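PDB 2ZXR: single-stranded DNA specific exonuclease RecJ from Thermus thermophilus, which degrades single-stranded DNA as an exonuclease in the 5' to 3' direction, using divalent metal ions, with no detectable activity on single-stranded RNA. Local coordinates for residues A[89-94]-A[193-198]; A[97-102]-A[202-207]; A[311-316]-A[338-343]; A[358-363]-A[378-383]. One frame throughout, in Å; residues are numbered along the deposited sequence.

Contact 1: residues A[89-94]-A[193-198]; sequences TAILVR and LLLWAL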
# COMPACT_ATOMS: atom_id res chain seq x y z
N THR A 89 23.07 -5.33 11.10
CA THR A 89 24.40 -5.56 11.68
C THR A 89 24.83 -4.36 12.54
O THR A 89 25.48 -4.54 13.57
CB THR A 89 25.51 -6.00 10.63
OG1 THR A 89 26.34 -4.91 10.28
CG2 THR A 89 24.92 -6.61 9.41
N ALA A 90 24.42 -3.14 12.18
CA ALA A 90 24.79 -2.00 13.01
C ALA A 90 24.18 -2.20 14.40
O ALA A 90 24.80 -1.88 15.40
CB ALA A 90 24.31 -0.69 12.40
N ILE A 91 22.97 -2.76 14.46
CA ILE A 91 22.33 -2.98 15.74
C ILE A 91 23.14 -3.98 16.56
O ILE A 91 23.46 -3.72 17.71
CB ILE A 91 20.87 -3.53 15.57
CG1 ILE A 91 19.93 -2.41 15.14
CG2 ILE A 91 20.35 -4.14 16.89
CD1 ILE A 91 18.60 -2.96 14.59
N LEU A 92 23.46 -5.13 15.97
CA LEU A 92 24.21 -6.12 16.71
C LEU A 92 25.61 -5.67 17.06
O LEU A 92 26.06 -5.92 18.17
CB LEU A 92 24.22 -7.44 15.93
CG LEU A 92 22.80 -8.03 15.93
CD1 LEU A 92 22.68 -9.08 14.87
CD2 LEU A 92 22.47 -8.60 17.29
N VAL A 93 26.30 -5.01 16.13
CA VAL A 93 27.65 -4.56 16.45
C VAL A 93 27.66 -3.48 17.54
O VAL A 93 28.37 -3.62 18.54
CB VAL A 93 28.40 -4.05 15.18
CG1 VAL A 93 29.71 -3.33 15.58
CG2 VAL A 93 28.70 -5.26 14.24
N ARG A 94 26.88 -2.41 17.37
CA ARG A 94 26.85 -1.39 18.42
C ARG A 94 26.32 -2.00 19.72
O ARG A 94 26.91 -1.83 20.77
CB ARG A 94 25.94 -0.21 18.03
CG ARG A 94 26.50 0.82 17.02
CD ARG A 94 25.48 1.96 16.93
NE ARG A 94 25.79 3.09 16.06
CZ ARG A 94 26.58 4.10 16.38
NH1 ARG A 94 27.17 4.13 17.58
NH2 ARG A 94 26.69 5.15 15.55
N LEU A 193 15.30 -7.89 17.99
CA LEU A 193 14.69 -8.80 18.96
C LEU A 193 15.76 -9.57 19.71
O LEU A 193 15.66 -9.75 20.93
CB LEU A 193 13.73 -9.76 18.26
CG LEU A 193 12.45 -9.05 17.78
CD1 LEU A 193 11.68 -9.92 16.79
CD2 LEU A 193 11.60 -8.69 19.00
N LEU A 194 16.79 -10.02 18.98
CA LEU A 194 17.90 -10.76 19.55
C LEU A 194 18.65 -9.91 20.57
O LEU A 194 18.97 -10.38 21.67
CB LEU A 194 18.87 -11.21 18.45
CG LEU A 194 20.09 -12.05 18.89
CD1 LEU A 194 19.60 -13.32 19.59
CD2 LEU A 194 20.95 -12.42 17.65
N LEU A 195 18.97 -8.66 20.22
CA LEU A 195 19.66 -7.80 21.17
C LEU A 195 18.77 -7.64 22.42
O LEU A 195 19.24 -7.63 23.56
CB LEU A 195 19.94 -6.41 20.57
CG LEU A 195 20.59 -5.38 21.51
CD1 LEU A 195 21.93 -5.91 21.99
CD2 LEU A 195 20.74 -4.04 20.81
N TRP A 196 17.46 -7.54 22.20
CA TRP A 196 16.48 -7.36 23.28
C TRP A 196 16.44 -8.62 24.19
O TRP A 196 16.40 -8.51 25.42
CB TRP A 196 15.10 -7.09 22.67
CG TRP A 196 14.02 -6.64 23.62
CD1 TRP A 196 13.98 -6.82 24.98
CD2 TRP A 196 12.81 -5.97 23.27
NE1 TRP A 196 12.80 -6.31 25.48
CE2 TRP A 196 12.07 -5.78 24.45
CE3 TRP A 196 12.27 -5.51 22.06
CZ2 TRP A 196 10.82 -5.16 24.47
CZ3 TRP A 196 11.02 -4.88 22.08
CH2 TRP A 196 10.31 -4.72 23.28
N ALA A 197 16.44 -9.79 23.56
CA ALA A 197 16.44 -11.05 24.31
C ALA A 197 17.68 -11.10 25.20
O ALA A 197 17.60 -11.51 26.35
CB ALA A 197 16.42 -12.23 23.33
N LEU A 198 18.82 -10.67 24.68
CA LEU A 198 20.06 -10.65 25.46
C LEU A 198 19.94 -9.67 26.65
O LEU A 198 20.40 -9.96 27.75
CB LEU A 198 21.25 -10.25 24.57
CG LEU A 198 22.60 -10.08 25.29
CD1 LEU A 198 23.03 -11.40 25.94
CD2 LEU A 198 23.66 -9.60 24.31
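Ile91 and Leu92 of helix 83-98 meet Leu194 and Leu195 of helix 187-201 mainly through methyl groups. At the first pair, Ile91 CG2 lies 3.9 Å from Leu195 CD2, the two side chains meeting at a slant. The second pair joins Leu92 CD2 to Leu194 CD2 at 4.1 Å, here with the side chains at about a right angle. Both leucines of 193-198 send CG out anti to the backbone N (chi1 -178° in Leu194, 176° in Leu195), an extended placement that carries their CD2 methyls across to the other helix. The same methyl of Leu195 reaches the backbone as well, with its CD2 4.1 Å from Ile91 O. The backbones approach most closely at Leu92 CA and Leu195 CA, 6.6 Å apart.

All four residues are buried. Further out, Leu194 also packs on Ala61 and Leu65 of helix 60-70, while Ala90 and Val93 turn to helix 281-289. The metal ligand Asp84 is carried by the same helix as Ile91, their side chains about 8 Å apart. Helix 83-98 links the neighbouring parallel strands 74-78 and 102-105, the beta-alpha-beta crossover of the alpha/beta DHH domain.

Contact 2: residues A[97-102]-A[202-207]; sequences AALGAD and LGLPPP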
# COMPACT_ATOMS: atom_id res chain seq x y z
N ALA A 97 28.81 -4.47 21.34
CA ALA A 97 30.00 -3.75 21.74
C ALA A 97 29.69 -2.86 22.96
O ALA A 97 30.58 -2.59 23.79
CB ALA A 97 30.53 -2.90 20.59
N ALA A 98 28.45 -2.39 23.09
CA ALA A 98 28.12 -1.56 24.24
C ALA A 98 28.11 -2.43 25.50
O ALA A 98 28.26 -1.92 26.61
CB ALA A 98 26.77 -0.89 24.07
N LEU A 99 27.91 -3.74 25.34
CA LEU A 99 27.90 -4.62 26.51
C LEU A 99 29.30 -5.15 26.84
O LEU A 99 29.48 -5.93 27.77
CB LEU A 99 26.92 -5.78 26.29
CG LEU A 99 25.50 -5.35 25.87
CD1 LEU A 99 24.69 -6.56 25.50
CD2 LEU A 99 24.82 -4.59 27.00
N GLY A 100 30.30 -4.74 26.06
CA GLY A 100 31.65 -5.18 26.31
C GLY A 100 32.06 -6.41 25.53
O GLY A 100 33.00 -7.10 25.91
N ALA A 101 31.38 -6.67 24.42
CA ALA A 101 31.70 -7.83 23.60
C ALA A 101 32.86 -7.52 22.68
O ALA A 101 33.14 -6.36 22.40
CB ALA A 101 30.48 -8.23 22.76
N ASP A 102 33.54 -8.57 22.23
CA ASP A 102 34.62 -8.42 21.27
C ASP A 102 33.93 -8.81 19.96
O ASP A 102 33.98 -9.95 19.50
CB ASP A 102 35.79 -9.36 21.59
CG ASP A 102 36.86 -9.36 20.51
OD1 ASP A 102 36.86 -8.44 19.65
OD2 ASP A 102 37.71 -10.28 20.52
N LEU A 202 20.34 -10.34 30.65
CA LEU A 202 21.29 -9.58 31.44
C LEU A 202 20.63 -8.66 32.44
O LEU A 202 21.32 -7.94 33.14
CB LEU A 202 22.19 -8.75 30.52
CG LEU A 202 23.11 -9.54 29.58
CD1 LEU A 202 23.90 -8.60 28.66
CD2 LEU A 202 24.07 -10.37 30.43
N GLY A 203 19.29 -8.69 32.51
CA GLY A 203 18.59 -7.82 33.44
C GLY A 203 18.65 -6.35 33.05
O GLY A 203 18.64 -5.48 33.92
N LEU A 204 18.71 -6.06 31.75
CA LEU A 204 18.75 -4.68 31.29
C LEU A 204 17.42 -4.29 30.62
O LEU A 204 16.69 -5.14 30.12
CB LEU A 204 19.92 -4.48 30.31
CG LEU A 204 21.31 -4.87 30.80
CD1 LEU A 204 22.34 -4.64 29.69
CD2 LEU A 204 21.68 -4.03 32.05
N PRO A 205 17.11 -2.99 30.57
CA PRO A 205 15.87 -2.55 29.95
C PRO A 205 15.88 -2.76 28.43
O PRO A 205 16.94 -3.00 27.83
CB PRO A 205 15.81 -1.06 30.28
CG PRO A 205 16.93 -0.81 31.28
CD PRO A 205 17.96 -1.84 30.94
N PRO A 206 14.70 -2.68 27.80
CA PRO A 206 14.53 -2.84 26.35
C PRO A 206 15.47 -1.84 25.62
O PRO A 206 15.53 -0.66 25.97
CB PRO A 206 13.07 -2.48 26.14
CG PRO A 206 12.42 -2.96 27.42
CD PRO A 206 13.39 -2.53 28.47
N PRO A 207 16.21 -2.31 24.62
CA PRO A 207 17.14 -1.46 23.86
C PRO A 207 16.41 -0.57 22.85
O PRO A 207 16.67 -0.66 21.66
CB PRO A 207 18.03 -2.48 23.16
CG PRO A 207 17.02 -3.52 22.78
CD PRO A 207 16.19 -3.67 24.06
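Leu99, which crosses to Leu202 and Leu204, is held at the end of its helix by a turn in which Gly100 N donates to Ala97 O at 3.1 Å. That bond belongs to a Schellman motif, in which the chain doubles back on the last helical turn through a pair of backbone bonds, with Gly100 at a phi of 93°. On the other side of the contact the geometry recurs: Gly203, with a phi of 70°, ends helix 187-201 in a second Schellman motif. Two adjacent helices of the DHH domain thus finish near each other, and the leucine just before each glycine joins the contact. From Gly100 the chain runs on into strand 102-105, where Asp102 bonds through its backbone to Ile75 of the parallel neighbour 74-78, completing a beta-alpha-beta crossover.

A chi1 of -52° sets Leu99 CG anti to the carbonyl carbon, and from there its two methyls go to different leucines. Its CD1 is 3.8 Å from Leu202 CD1, with the side chains crossing at a slant. The other branch, Leu99 CD2, comes to 3.7 Å from Leu204 CD1, and there the side chains run past each other in opposite directions. Leu204 is exposed, and the contact lies at the protein surface. Beyond it, Pro205 O accepts a hydrogen bond from His199 ND1, tying the proline-rich loop back to helix 187-201.

Contact 3: residues A[311-316]-A[338-343]; sequences QTLEEA and EGHPGV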
# COMPACT_ATOMS: atom_id res chain seq x y z
N GLN A 311 21.39 6.54 -9.77
CA GLN A 311 20.31 7.18 -10.50
C GLN A 311 20.66 7.39 -11.96
O GLN A 311 19.83 7.15 -12.83
CB GLN A 311 19.95 8.52 -9.87
CG GLN A 311 19.06 8.35 -8.65
CD GLN A 311 19.02 9.60 -7.78
OE1 GLN A 311 18.06 9.81 -7.03
NE2 GLN A 311 20.06 10.43 -7.86
N THR A 312 21.89 7.84 -12.21
CA THR A 312 22.36 8.10 -13.55
C THR A 312 22.39 6.84 -14.38
O THR A 312 21.85 6.81 -15.47
CB THR A 312 23.76 8.73 -13.53
OG1 THR A 312 23.72 9.92 -12.72
CG2 THR A 312 24.21 9.10 -14.95
N LEU A 313 23.02 5.79 -13.85
CA LEU A 313 23.08 4.50 -14.56
C LEU A 313 21.67 3.95 -14.82
O LEU A 313 21.36 3.49 -15.93
CB LEU A 313 23.87 3.48 -13.76
CG LEU A 313 25.36 3.76 -13.59
CD1 LEU A 313 25.97 2.85 -12.50
CD2 LEU A 313 26.07 3.51 -14.95
N GLU A 314 20.83 3.99 -13.79
CA GLU A 314 19.47 3.48 -13.89
C GLU A 314 18.69 4.20 -14.99
O GLU A 314 18.00 3.57 -15.79
CB GLU A 314 18.76 3.67 -12.57
CG GLU A 314 17.30 3.31 -12.58
CD GLU A 314 16.60 3.69 -11.29
OE1 GLU A 314 17.20 3.48 -10.20
OE2 GLU A 314 15.45 4.18 -11.37
N GLU A 315 18.80 5.52 -15.01
CA GLU A 315 18.10 6.29 -16.00
C GLU A 315 18.64 5.97 -17.41
O GLU A 315 17.86 5.81 -18.33
CB GLU A 315 18.21 7.79 -15.70
CG GLU A 315 17.00 8.55 -16.22
CD GLU A 315 15.68 8.14 -15.50
OE1 GLU A 315 14.62 8.26 -16.13
OE2 GLU A 315 15.71 7.73 -14.31
N ALA A 316 19.96 5.84 -17.57
CA ALA A 316 20.49 5.48 -18.89
C ALA A 316 20.04 4.06 -19.30
O ALA A 316 19.72 3.83 -20.46
CB ALA A 316 22.03 5.57 -18.91
N GLU A 338 26.54 -4.85 -21.50
CA GLU A 338 27.38 -4.10 -20.58
C GLU A 338 26.64 -3.38 -19.46
O GLU A 338 27.21 -2.52 -18.80
CB GLU A 338 28.22 -3.09 -21.36
CG GLU A 338 29.26 -3.71 -22.28
CD GLU A 338 30.20 -4.67 -21.57
OE1 GLU A 338 30.88 -4.25 -20.59
OE2 GLU A 338 30.27 -5.85 -21.99
N GLY A 339 25.37 -3.73 -19.26
CA GLY A 339 24.59 -3.09 -18.21
C GLY A 339 25.19 -3.38 -16.84
O GLY A 339 25.86 -4.39 -16.66
N HIS A 340 24.96 -2.48 -15.88
CA HIS A 340 25.47 -2.67 -14.53
C HIS A 340 24.47 -3.55 -13.74
O HIS A 340 23.31 -3.20 -13.58
CB HIS A 340 25.67 -1.29 -13.86
CG HIS A 340 26.45 -1.34 -12.58
ND1 HIS A 340 27.42 -0.41 -12.26
CD2 HIS A 340 26.43 -2.22 -11.55
CE1 HIS A 340 27.97 -0.72 -11.10
NE2 HIS A 340 27.39 -1.82 -10.64
N PRO A 341 24.90 -4.72 -13.25
CA PRO A 341 23.98 -5.59 -12.50
C PRO A 341 23.39 -4.95 -11.25
O PRO A 341 22.33 -5.36 -10.78
CB PRO A 341 24.85 -6.82 -12.19
CG PRO A 341 25.74 -6.88 -13.44
CD PRO A 341 26.17 -5.42 -13.52
N GLY A 342 24.06 -3.92 -10.76
CA GLY A 342 23.60 -3.21 -9.58
C GLY A 342 22.38 -2.33 -9.80
O GLY A 342 21.71 -1.94 -8.82
N VAL A 343 22.06 -2.01 -11.05
CA VAL A 343 20.89 -1.18 -11.27
C VAL A 343 19.75 -1.83 -12.00
O VAL A 343 18.65 -1.26 -12.03
CB VAL A 343 21.25 0.15 -12.02
CG1 VAL A 343 22.56 0.71 -11.47
CG2 VAL A 343 21.32 -0.07 -13.52
O HOH W 1 18.75 0.85 -10.06
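In Leu313, chi1 of -67° places CG anti to the carbonyl carbon, and in Val343, chi1 of -41° sends CG1 the same way. The two side chains meet at about a right angle, with Leu313 CB 3.8 Å from Val343 CG1. The second valine methyl, CG2, stands between the backbone N and the carbonyl carbon and rests on the helix backbone, 4.0 Å from Glu314 CA. Farther along the leucine, Leu313 CD1 approaches His340 ND1 at 3.6 Å, oblique to the ring.

Val343 lies in the first turn of helix 341-355, where its N donates to His340 O at 3.1 Å. That helix joins strands 332-335 and 359-363, parallel neighbours in one sheet, and so forms a beta-alpha-beta crossover in the DHHA1 domain. Here the start of the crossover helix abuts the long helix 293-321.

A water bridges the polar parts of the contact, donating to Glu314 OE1 at 3.1 Å and to Val343 O at 2.9 Å. The carboxylate's strongest partner is Arg350 of helix 341-355, which forms a salt bridge with OE2; OE1 also pairs with Arg310 of its own helix. Arg350 forms a further salt bridge with Glu315 OE2.

Contact 4: residues A[358-363]-A[378-383]; sequences PVFLVA and VEALRS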
# COMPACT_ATOMS: atom_id res chain seq x y z
N PRO A 358 5.63 -9.33 -16.76
CA PRO A 358 6.80 -9.86 -16.05
C PRO A 358 8.02 -9.32 -16.82
O PRO A 358 7.95 -9.16 -18.05
CB PRO A 358 6.64 -11.37 -16.21
CG PRO A 358 5.17 -11.57 -16.41
CD PRO A 358 4.78 -10.41 -17.29
N VAL A 359 9.11 -9.01 -16.13
CA VAL A 359 10.28 -8.51 -16.82
C VAL A 359 11.50 -9.29 -16.39
O VAL A 359 11.71 -9.58 -15.21
CB VAL A 359 10.50 -6.98 -16.56
CG1 VAL A 359 11.80 -6.48 -17.22
CG2 VAL A 359 9.32 -6.21 -17.13
N PHE A 360 12.28 -9.68 -17.40
CA PHE A 360 13.51 -10.44 -17.26
C PHE A 360 14.59 -9.62 -17.95
O PHE A 360 14.47 -9.30 -19.14
CB PHE A 360 13.41 -11.80 -17.98
CG PHE A 360 12.29 -12.68 -17.51
CD1 PHE A 360 10.96 -12.33 -17.76
CD2 PHE A 360 12.56 -13.83 -16.79
CE1 PHE A 360 9.90 -13.12 -17.28
CE2 PHE A 360 11.53 -14.62 -16.31
CZ PHE A 360 10.20 -14.27 -16.56
N LEU A 361 15.66 -9.31 -17.23
CA LEU A 361 16.77 -8.54 -17.77
C LEU A 361 18.05 -9.31 -17.51
O LEU A 361 18.21 -9.94 -16.43
CB LEU A 361 16.88 -7.18 -17.05
CG LEU A 361 16.20 -5.94 -17.64
CD1 LEU A 361 14.93 -6.30 -18.39
CD2 LEU A 361 15.98 -4.92 -16.52
N VAL A 362 18.95 -9.27 -18.48
CA VAL A 362 20.24 -9.96 -18.39
C VAL A 362 21.29 -8.92 -18.70
O VAL A 362 21.14 -8.16 -19.65
CB VAL A 362 20.36 -11.08 -19.44
CG1 VAL A 362 21.76 -11.70 -19.38
CG2 VAL A 362 19.30 -12.13 -19.20
N ALA A 363 22.34 -8.86 -17.90
CA ALA A 363 23.43 -7.90 -18.14
C ALA A 363 24.67 -8.54 -17.60
O ALA A 363 24.68 -8.98 -16.45
CB ALA A 363 23.19 -6.58 -17.43
N VAL A 378 10.17 -17.01 -9.97
CA VAL A 378 11.03 -18.16 -9.82
C VAL A 378 10.54 -19.40 -10.56
O VAL A 378 11.36 -20.22 -11.00
CB VAL A 378 11.29 -18.46 -8.31
CG1 VAL A 378 10.02 -18.94 -7.60
CG2 VAL A 378 12.40 -19.47 -8.18
N GLU A 379 9.23 -19.55 -10.74
CA GLU A 379 8.72 -20.71 -11.47
C GLU A 379 8.98 -20.52 -12.97
O GLU A 379 9.16 -21.48 -13.70
CB GLU A 379 7.21 -20.90 -11.21
CG GLU A 379 6.87 -21.47 -9.83
CD GLU A 379 7.57 -22.81 -9.54
OE1 GLU A 379 7.38 -23.78 -10.32
OE2 GLU A 379 8.31 -22.90 -8.52
N ALA A 380 9.02 -19.27 -13.42
CA ALA A 380 9.29 -18.98 -14.83
C ALA A 380 10.75 -19.38 -15.12
O ALA A 380 11.07 -19.93 -16.18
CB ALA A 380 9.08 -17.51 -15.12
N LEU A 381 11.63 -19.11 -14.16
CA LEU A 381 13.03 -19.47 -14.31
C LEU A 381 13.14 -20.99 -14.26
O LEU A 381 13.93 -21.60 -14.99
CB LEU A 381 13.89 -18.85 -13.20
CG LEU A 381 14.00 -17.32 -13.18
CD1 LEU A 381 15.06 -16.90 -12.12
CD2 LEU A 381 14.40 -16.80 -14.57
N ARG A 382 12.34 -21.60 -13.39
CA ARG A 382 12.36 -23.05 -13.28
C ARG A 382 12.02 -23.68 -14.62
O ARG A 382 12.65 -24.63 -15.03
CB ARG A 382 11.36 -23.53 -12.22
CG ARG A 382 11.30 -25.04 -12.04
CD ARG A 382 10.92 -25.36 -10.61
NE ARG A 382 11.83 -24.64 -9.71
CZ ARG A 382 11.53 -24.24 -8.48
NH1 ARG A 382 10.33 -24.49 -7.98
NH2 ARG A 382 12.43 -23.57 -7.75
N SER A 383 11.04 -23.12 -15.33
CA SER A 383 10.66 -23.67 -16.63
C SER A 383 11.81 -23.65 -17.62
O SER A 383 11.81 -24.40 -18.58
CB SER A 383 9.46 -22.91 -17.22
OG SER A 383 9.83 -21.67 -17.82
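Phe360 presents the rim of its ring to two helix residues. Ala380 CB lies in the ring plane, 3.7 Å from Phe360 CZ. Beside it, Leu381 CD2 also comes to the edge, 4.0 Å from Phe360 CE2, with the two side chains running past each other in opposite directions. In Leu381 a chi1 of -66° sets CG anti to the carbonyl carbon, and from there the CD2 branch reaches the ring. The backbones stay well apart, 9.5 Å between Phe360 CA and Leu381 CA, and side chains from both segments span the gap.

Two side-chain interactions lie within the helix. Ser383 OG donates to Ala380 O at 2.7 Å, tilted 24° from the carbonyl plane. About one turn apart, Arg382 NH1 and Glu379 OE2 form a salt bridge of 2.6 Å, while Arg382 NE is hydrogen-bonded to Tyr391 OH. Helix 407-419 adds a further layer, with Tyr417 on Ala380 and Phe410 on Leu381.

Phe360 itself is fixed by its strand, whose backbone bonds to Ile332 and Leu334. The residues that alternate with it, Val359 and Leu361, pack instead on helix 341-355. Strand 359-363 thus has a helix on each side, 377-383 and 341-355, the layered alpha/beta arrangement of the DHHA1 domain with its mixed sheet in the middle.

Overall arrangement
Following the chain from the N terminus, helix 83-98 and the turn after it supply the first segments of contacts 1 and 2, and contact 1 closes when helix 187-201 returns beside it. Contact 2 opens before that closure and closes after it, at 202-207, so the two loops cross. Their centres are about 9 Å apart, and Leu198 CD2 touches Leu99 CD1 at 3.4 Å. Contact 1 joins the two helices and contact 2 the turns where they end. Contact 3 follows in series, closing a short loop from helix 293-321 to the start of helix 341-355. Contact 4 then joins the next strand to helix 377-383. Contacts 3 and 4 touch where Gly339 O meets Ala363 CB (3.5 Å), whereas contacts 1 and 3 have centres about 34 Å apart.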